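PDB 3R2T: superantigen-like protein SSL8 from Staphylococcus aureus, which is of unknown function but belongs to the staphylococcal/streptococcal toxin family, whose superantigen-like members probably act on host immune defences. Local coordinates for residues A[158-162]-A[163-167]. Numbering follows the deposited sequence.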
# COMPACT_ATOMS: atom_id res chain seq x y z
N VAL A 158 15.11 -17.96 24.67
CA VAL A 158 14.07 -18.62 23.88
C VAL A 158 13.60 -19.83 24.68
O VAL A 158 14.42 -20.67 25.07
CB VAL A 158 14.59 -19.06 22.53
CG1 VAL A 158 13.48 -19.76 21.69
CG2 VAL A 158 15.16 -17.85 21.80
N LYS A 159 12.28 -19.91 24.91
CA LYS A 159 11.68 -20.97 25.70
C LYS A 159 10.40 -21.59 25.16
O LYS A 159 9.67 -21.01 24.36
CB LYS A 159 11.33 -20.46 27.09
CG LYS A 159 12.42 -19.83 27.83
CD LYS A 159 12.04 -19.68 29.30
CE LYS A 159 10.75 -18.90 29.50
NZ LYS A 159 10.40 -18.84 30.94
N LYS A 160 10.17 -22.80 25.66
CA LYS A 160 9.00 -23.61 25.41
C LYS A 160 8.83 -24.34 26.73
O LYS A 160 9.74 -25.05 27.18
CB LYS A 160 9.23 -24.58 24.26
CG LYS A 160 8.02 -25.41 23.93
CD LYS A 160 8.29 -26.26 22.72
CE LYS A 160 7.11 -27.17 22.39
NZ LYS A 160 7.46 -28.07 21.27
N ILE A 161 7.68 -24.15 27.37
CA ILE A 161 7.40 -24.78 28.67
C ILE A 161 6.44 -25.93 28.53
O ILE A 161 5.37 -25.92 29.13
CB ILE A 161 6.77 -23.80 29.65
CG1 ILE A 161 5.32 -23.53 29.23
CG2 ILE A 161 7.60 -22.52 29.74
CD1 ILE A 161 4.55 -22.66 30.20
N ASP A 162 6.81 -26.93 27.74
CA ASP A 162 5.97 -28.09 27.52
C ASP A 162 6.54 -29.21 28.41
O ASP A 162 7.76 -29.41 28.46
CB ASP A 162 5.99 -28.45 26.04
CG ASP A 162 4.89 -29.40 25.66
OD1 ASP A 162 4.06 -29.74 26.52
OD2 ASP A 162 4.86 -29.81 24.48
N ASP A 163 5.66 -29.93 29.10
CA ASP A 163 6.07 -31.00 30.04
C ASP A 163 7.36 -31.77 29.68
O ASP A 163 8.40 -31.57 30.30
CB ASP A 163 4.91 -31.97 30.27
CG ASP A 163 5.23 -33.04 31.32
OD1 ASP A 163 4.55 -34.08 31.32
OD2 ASP A 163 6.16 -32.84 32.13
N LYS A 164 7.29 -32.66 28.68
CA LYS A 164 8.46 -33.46 28.27
C LYS A 164 9.06 -33.06 26.91
O LYS A 164 9.84 -33.83 26.32
CB LYS A 164 8.13 -34.96 28.28
CG LYS A 164 7.95 -35.54 29.69
CD LYS A 164 7.65 -37.03 29.68
CE LYS A 164 7.49 -37.58 31.09
NZ LYS A 164 7.12 -39.01 31.11
N ASP A 165 8.70 -31.89 26.42
CA ASP A 165 9.26 -31.39 25.16
C ASP A 165 9.48 -29.89 25.27
O ASP A 165 9.09 -29.13 24.39
CB ASP A 165 8.37 -31.72 23.95
CG ASP A 165 9.03 -31.35 22.61
OD1 ASP A 165 8.58 -31.83 21.55
OD2 ASP A 165 10.02 -30.58 22.63
N GLY A 166 10.11 -29.47 26.36
CA GLY A 166 10.37 -28.07 26.59
C GLY A 166 11.85 -27.75 26.59
O GLY A 166 12.68 -28.63 26.46
N PHE A 167 12.17 -26.47 26.70
CA PHE A 167 13.55 -26.02 26.73
C PHE A 167 13.68 -24.56 27.11
O PHE A 167 12.72 -23.81 27.07
CB PHE A 167 14.26 -26.26 25.38
CG PHE A 167 13.59 -25.62 24.18
CD1 PHE A 167 12.90 -26.40 23.26
CD2 PHE A 167 13.65 -24.25 23.97
CE1 PHE A 167 12.29 -25.83 22.14
CE2 PHE A 167 13.03 -23.67 22.86
CZ PHE A 167 12.34 -24.47 21.95
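A beta hairpin of the beta-grasp domain turns here, where Lys160 at the end of strand 156-160 pairs with Phe167 at the start of strand 167-171. The two form an antiparallel hydrogen-bonded pair: Phe167 N to Lys160 O is 2.9 Å and Lys160 N to Phe167 O is 3.1 Å. Lys159 CA adds a CA-H...O contact to the same Phe167 O. The side chains of Lys160 and Phe167 stand on the same face of the sheet. With its CG lying between the backbone N and the carbonyl carbon (chi1 56°), the Phe167 ring leans across to Lys160 and Val158; Lys160 CB lies over one ring face in a CH-pi contact, 4.0 Å from the centroid. Val158 O meets the ring edge in plane, while Val158 CG1 touches Phe167 CE2 at 4.1 Å. Leu248 of the central strand 241-248 touches both Val158 and Phe167. With CG anti to its backbone N (chi1 -178°), Lys160 extends past Asp165 O to a long salt bridge, NZ to Asp165 OD2 3.8 Å. Within the loop, Asp165 N makes a weak hydrogen bond to Asp162 O. The result is an antiparallel beta hairpin with an exposed loop, joining outer strand 167-171 to its neighbour 156-160 in the mixed beta-grasp sheet.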